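Local coordinates for precorrin-8x Methyl Mutase (Thermus thermophilus, PDB 1V9C), which probably catalyses the methyl-group rearrangement of precorrin-8X to hydrogenobyrinate in the adenosylcobalamin biosynthetic pathway, at residues E10-I15 with M36-A41; V102-A107 with A120-L125. All blocks are in the same frame, centred on the assembly; numbering follows the deposited sequence.

Contact 1. Residues E10-I15 with M36-A41; sequences EESFRI and MIHATA
Two residues beyond His38, whose imidazole meets Ser12 and Phe13, Thr40 OG1 donates a 3.1 Å hydrogen bond to Met36 O, which ties the threonine side chain back one turn along helix 30-40. No hydrogen bond joins the two segments; the imidazole meets helix 6-20 through one face and its rim. Phe13 supplies an aromatic edge: CE2 stands over one face of the imidazole, 3.5 Å from His38 CG, and the ring planes are 66° apart. The side of the imidazole away from its own backbone meets Ser12, whose CB lies 3.1 Å from His38 NE2, a tight fit. Ser12 OG is also near the imidazole plane, at 3.7 Å from His38 NE2. The histidine reaches helix 6-20 because its CG is anti to the backbone N (chi1 178°). Around this buried junction, Phe13 also packs on Arg34 and Arg35, while Ser12 touches Val164 of the second subunit. A bound sulfate lies about 4 Å from the His38 side chain and may mark a pocket. What results is a T-shaped aromatic pair between two successive helices, set near the dimer interface.

Contact 2. Residues V102-A107 with A120-L125; sequences VARAKA and AWEKGL
This is a surface salt bridge between two successive helices on the flank of the doubly wound alpha/beta fold, tying helix 99-107 to the C-terminal end of helix 112-122, where a Schellman motif closes the last turn. Arg104 and Glu122 carry the contact across a wide gap: the nearest CA atoms of the two segments, those of Arg104 and Ala120, are 12.2 Å apart. Length therefore matters more than close fit. Arg104 spans the gap with its chain extended from CG to NE, and Glu122 is likewise extended beyond CG, the two side chains lying antiparallel where they overlap.

The helices belong to the long connection from edge strand 92-94 to strand 130-133, a crossover that passes strand 69-71. Ala120 packs on Leu95 and Leu125 on Arg68, both in loops. Arg104 also rests against Tyr119, one residue before the segment it bridges to, while Val102 and Ala105 touch Arg112 at the start of helix 112-122. Beyond Glu122 the chain turns at Gly124, whose positive phi belongs to the Schellman turn; there Leu125 N bonds back to Ala120 O at 2.9 Å.

The bridge itself is weak in geometry. Both arginine and glutamate also touch crystal neighbours, so the lattice may influence their pose. Lys123 NZ lies 5.5 Å from Arg104 NH2, a like charge that probably adds to the positive potential around the guanidinium. Guanidinium and carboxylate planes are 40° apart, and a single oxygen serves both amino groups: Glu122 OE2 sits at the guanidinium edge, 3.1 Å from Arg104 NH1 with an N-H...O angle of 142°, and 3.4 Å from Arg104 NH2.

How the contacts relate
The two contacts illustrate how a single fold can join helices by different means on opposite sides of its centre. Contact 1 lies about 18 Å and contact 2 about 21 Å from the centre of the chain. Their centres are 37 Å apart and their nearest atoms about 22 Å, so neither touches the other. They also follow in series along the chain, the first closing before the second opens. Contact 1 is mostly buried, meets the second subunit and has the His38 side chain near a bound sulfate, which probably comes from the crystallisation liquor. Contact 2 is peripheral, touches no other protein chain of the assembly and has an ionic rather than an aromatic basis.

Contact 1. Residues E10-I15 with M36-A41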
loop_
_atom_site.group_PDB
_atom_site.type_symbol
_atom_site.label_atom_id
_atom_site.label_comp_id
_atom_site.label_asym_id
_atom_site.label_seq_id
_atom_site.Cartn_x
_atom_site.Cartn_y
_atom_site.Cartn_z
ATOM N N GLU B 10 -5.057 -15.415 -11.673
ATOM C CA GLU B 10 -4.306 -15.973 -12.789
ATOM C C GLU B 10 -4.694 -15.191 -14.041
ATOM O O GLU B 10 -3.830 -14.817 -14.839
ATOM C CB GLU B 10 -4.629 -17.456 -12.974
ATOM C CG GLU B 10 -3.959 -18.090 -14.191
ATOM C CD GLU B 10 -2.434 -18.125 -14.094
ATOM O OE1 GLU B 10 -1.784 -18.466 -15.107
ATOM O OE2 GLU B 10 -1.886 -17.821 -13.010
ATOM N N GLU B 11 -5.995 -14.938 -14.194
ATOM C CA GLU B 11 -6.514 -14.186 -15.330
ATOM C C GLU B 11 -5.858 -12.817 -15.363
ATOM O O GLU B 11 -5.318 -12.398 -16.386
ATOM C CB GLU B 11 -8.018 -13.997 -15.209
ATOM C CG GLU B 11 -8.639 -13.171 -16.336
ATOM C CD GLU B 11 -10.059 -12.715 -16.023
ATOM O OE1 GLU B 11 -10.825 -12.433 -16.969
ATOM O OE2 GLU B 11 -10.408 -12.623 -14.827
ATOM N N SER B 12 -5.913 -12.123 -14.233
ATOM C CA SER B 12 -5.324 -10.800 -14.124
ATOM C C SER B 12 -3.843 -10.757 -14.477
ATOM O O SER B 12 -3.375 -9.754 -15.002
ATOM C CB SER B 12 -5.529 -10.241 -12.721
ATOM O OG SER B 12 -6.775 -9.584 -12.633
ATOM N N PHE B 13 -3.112 -11.826 -14.159
ATOM C CA PHE B 13 -1.689 -11.901 -14.471
ATOM C C PHE B 13 -1.526 -12.031 -15.982
ATOM O O PHE B 13 -0.602 -11.467 -16.567
ATOM C CB PHE B 13 -1.040 -13.105 -13.798
ATOM C CG PHE B 13 -0.723 -12.899 -12.338
ATOM C CD1 PHE B 13 -0.560 -13.996 -11.493
ATOM C CD2 PHE B 13 -0.598 -11.625 -11.806
ATOM C CE1 PHE B 13 -0.285 -13.817 -10.139
ATOM C CE2 PHE B 13 -0.324 -11.435 -10.457
ATOM C CZ PHE B 13 -0.168 -12.527 -9.620
ATOM N N ARG B 14 -2.420 -12.798 -16.595
ATOM C CA ARG B 14 -2.429 -12.989 -18.036
ATOM C C ARG B 14 -2.525 -11.634 -18.700
ATOM O O ARG B 14 -1.718 -11.293 -19.563
ATOM C CB ARG B 14 -3.643 -13.811 -18.473
ATOM C CG ARG B 14 -3.348 -15.263 -18.787
ATOM C CD ARG B 14 -4.395 -15.835 -19.743
ATOM N NE ARG B 14 -5.695 -16.065 -19.121
ATOM C CZ ARG B 14 -5.891 -16.827 -18.047
ATOM N NH1 ARG B 14 -4.867 -17.434 -17.460
ATOM N NH2 ARG B 14 -7.112 -17.004 -17.572
ATOM N N ILE B 15 -3.536 -10.875 -18.283
ATOM C CA ILE B 15 -3.810 -9.547 -18.817
ATOM C C ILE B 15 -2.599 -8.621 -18.759
ATOM O O ILE B 15 -2.347 -7.866 -19.695
ATOM C CB ILE B 15 -4.996 -8.896 -18.072
ATOM C CG1 ILE B 15 -6.264 -9.716 -18.339
ATOM C CG2 ILE B 15 -5.139 -7.421 -18.476
ATOM C CD1 ILE B 15 -7.537 -9.104 -17.801
ATOM N N MET B 36 4.353 -6.491 -9.525
ATOM C CA MET B 36 4.349 -5.107 -9.099
ATOM C C MET B 36 3.386 -4.272 -9.945
ATOM O O MET B 36 2.750 -3.356 -9.425
ATOM C CB MET B 36 5.765 -4.535 -9.184
ATOM C CG MET B 36 6.758 -5.299 -8.346
ATOM S SD MET B 36 8.485 -4.929 -8.667
ATOM C CE MET B 36 8.537 -3.196 -8.309
ATOM N N ILE B 37 3.293 -4.597 -11.242
ATOM C CA ILE B 37 2.405 -3.885 -12.175
ATOM C C ILE B 37 0.959 -4.308 -11.880
ATOM O O ILE B 37 0.051 -3.501 -11.877
ATOM C CB ILE B 37 2.729 -4.243 -13.662
ATOM C CG1 ILE B 37 4.139 -3.752 -14.023
ATOM C CG2 ILE B 37 1.672 -3.643 -14.579
ATOM C CD1 ILE B 37 4.531 -3.952 -15.472
ATOM N N HIS B 38 0.771 -5.598 -11.641
ATOM C CA HIS B 38 -0.538 -6.119 -11.315
ATOM C C HIS B 38 -1.075 -5.397 -10.070
ATOM O O HIS B 38 -2.220 -4.959 -10.042
ATOM C CB HIS B 38 -0.439 -7.610 -11.054
ATOM C CG HIS B 38 -1.738 -8.232 -10.654
ATOM N ND1 HIS B 38 -2.034 -8.563 -9.350
ATOM C CD2 HIS B 38 -2.832 -8.557 -11.386
ATOM C CE1 HIS B 38 -3.255 -9.065 -9.295
ATOM N NE2 HIS B 38 -3.760 -9.072 -10.516
ATOM N N ALA B 39 -0.213 -5.224 -9.072
ATOM C CA ALA B 39 -0.590 -4.579 -7.811
ATOM C C ALA B 39 -0.917 -3.103 -7.938
ATOM O O ALA B 39 -1.644 -2.556 -7.133
ATOM C CB ALA B 39 0.525 -4.769 -6.782
ATOM N N THR B 40 -0.387 -2.452 -8.962
ATOM C CA THR B 40 -0.635 -1.032 -9.131
ATOM C C THR B 40 -1.401 -0.641 -10.393
ATOM O O THR B 40 -1.873 0.476 -10.497
ATOM C CB THR B 40 0.687 -0.279 -9.175
ATOM O OG1 THR B 40 1.437 -0.737 -10.306
ATOM C CG2 THR B 40 1.489 -0.535 -7.895
ATOM N N ALA B 41 -1.512 -1.559 -11.342
ATOM C CA ALA B 41 -2.147 -1.250 -12.619
ATOM C C ALA B 41 -1.326 -0.080 -13.176
ATOM O O ALA B 41 -1.848 0.782 -13.859
ATOM C CB ALA B 41 -3.604 -0.826 -12.417
#

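Contact 2. Residues V102-A107 with A120-L125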
loop_
_atom_site.group_PDB
_atom_site.type_symbol
_atom_site.label_atom_id
_atom_site.label_comp_id
_atom_site.label_asym_id
_atom_site.label_seq_id
_atom_site.Cartn_x
_atom_site.Cartn_y
_atom_site.Cartn_z
ATOM N N VAL B 102 11.237 2.764 18.898
ATOM C CA VAL B 102 10.555 4.020 19.173
ATOM C C VAL B 102 10.988 4.545 20.534
ATOM O O VAL B 102 11.084 5.758 20.742
ATOM C CB VAL B 102 9.016 3.839 19.136
ATOM C CG1 VAL B 102 8.323 5.115 19.603
ATOM C CG2 VAL B 102 8.572 3.496 17.715
ATOM N N ALA B 103 11.254 3.619 21.451
ATOM C CA ALA B 103 11.690 3.955 22.800
ATOM C C ALA B 103 13.055 4.633 22.734
ATOM O O ALA B 103 13.260 5.708 23.298
ATOM C CB ALA B 103 11.769 2.692 23.647
ATOM N N ARG B 104 13.994 3.994 22.045
ATOM C CA ARG B 104 15.324 4.559 21.895
ATOM C C ARG B 104 15.174 5.901 21.194
ATOM O O ARG B 104 15.744 6.907 21.619
ATOM C CB ARG B 104 16.205 3.642 21.051
ATOM C CG ARG B 104 16.361 2.235 21.598
ATOM C CD ARG B 104 17.374 1.456 20.774
ATOM N NE ARG B 104 17.666 0.141 21.343
ATOM C CZ ARG B 104 18.662 -0.642 20.936
ATOM N NH1 ARG B 104 19.464 -0.237 19.958
ATOM N NH2 ARG B 104 18.858 -1.828 21.505
ATOM N N ALA B 105 14.389 5.907 20.121
ATOM C CA ALA B 105 14.152 7.114 19.339
ATOM C C ALA B 105 13.829 8.311 20.229
ATOM O O ALA B 105 14.570 9.293 20.243
ATOM C CB ALA B 105 13.019 6.872 18.348
ATOM N N LYS B 106 12.724 8.224 20.970
ATOM C CA LYS B 106 12.314 9.307 21.861
ATOM C C LYS B 106 13.452 9.725 22.790
ATOM O O LYS B 106 13.747 10.915 22.928
ATOM C CB LYS B 106 11.107 8.887 22.709
ATOM C CG LYS B 106 10.673 9.961 23.708
ATOM C CD LYS B 106 9.679 9.438 24.742
ATOM C CE LYS B 106 9.439 10.473 25.840
ATOM N NZ LYS B 106 8.565 9.966 26.939
ATOM N N ALA B 107 14.077 8.737 23.426
ATOM C CA ALA B 107 15.181 8.973 24.350
ATOM C C ALA B 107 16.099 10.063 23.811
ATOM O O ALA B 107 15.988 11.226 24.198
ATOM C CB ALA B 107 15.967 7.680 24.562
ATOM N N ALA B 120 18.280 -3.079 14.881
ATOM C CA ALA B 120 18.334 -4.272 14.040
ATOM C C ALA B 120 19.734 -4.844 13.981
ATOM O O ALA B 120 19.926 -6.046 14.126
ATOM C CB ALA B 120 17.860 -3.944 12.631
ATOM N N TRP B 121 20.711 -3.984 13.738
ATOM C CA TRP B 121 22.091 -4.434 13.670
ATOM C C TRP B 121 22.518 -5.045 15.001
ATOM O O TRP B 121 22.828 -6.232 15.073
ATOM C CB TRP B 121 23.020 -3.273 13.323
ATOM C CG TRP B 121 24.381 -3.722 12.888
ATOM C CD1 TRP B 121 24.772 -5.007 12.596
ATOM C CD2 TRP B 121 25.511 -2.889 12.618
ATOM N NE1 TRP B 121 26.074 -5.016 12.158
ATOM C CE2 TRP B 121 26.553 -3.731 12.162
ATOM C CE3 TRP B 121 25.745 -1.512 12.715
ATOM C CZ2 TRP B 121 27.812 -3.238 11.801
ATOM C CZ3 TRP B 121 26.997 -1.020 12.356
ATOM C CH2 TRP B 121 28.015 -1.885 11.904
ATOM N N GLU B 122 22.517 -4.230 16.050
ATOM C CA GLU B 122 22.911 -4.696 17.373
ATOM C C GLU B 122 22.301 -6.048 17.701
ATOM O O GLU B 122 22.990 -6.935 18.208
ATOM C CB GLU B 122 22.494 -3.691 18.447
ATOM C CG GLU B 122 23.126 -2.318 18.307
ATOM C CD GLU B 122 22.690 -1.383 19.412
ATOM O OE1 GLU B 122 23.008 -0.175 19.341
ATOM O OE2 GLU B 122 22.024 -1.865 20.356
ATOM N N LYS B 123 21.012 -6.202 17.406
ATOM C CA LYS B 123 20.297 -7.443 17.688
ATOM C C LYS B 123 20.650 -8.563 16.727
ATOM O O LYS B 123 20.192 -9.694 16.888
ATOM C CB LYS B 123 18.786 -7.205 17.645
ATOM C CG LYS B 123 18.236 -6.365 18.788
ATOM C CD LYS B 123 18.312 -7.106 20.122
ATOM C CE LYS B 123 17.733 -6.264 21.263
ATOM N NZ LYS B 123 17.595 -7.034 22.532
ATOM N N GLY B 124 21.466 -8.247 15.730
ATOM C CA GLY B 124 21.848 -9.241 14.751
ATOM C C GLY B 124 20.642 -9.689 13.949
ATOM O O GLY B 124 20.219 -10.841 14.043
ATOM N N LEU B 125 20.081 -8.772 13.164
ATOM C CA LEU B 125 18.915 -9.072 12.342
ATOM C C LEU B 125 19.158 -8.754 10.882
ATOM O O LEU B 125 18.459 -9.267 10.012
ATOM C CB LEU B 125 17.696 -8.275 12.816
ATOM C CG LEU B 125 17.177 -8.537 14.231
ATOM C CD1 LEU B 125 15.931 -7.696 14.477
ATOM C CD2 LEU B 125 16.869 -10.005 14.406
#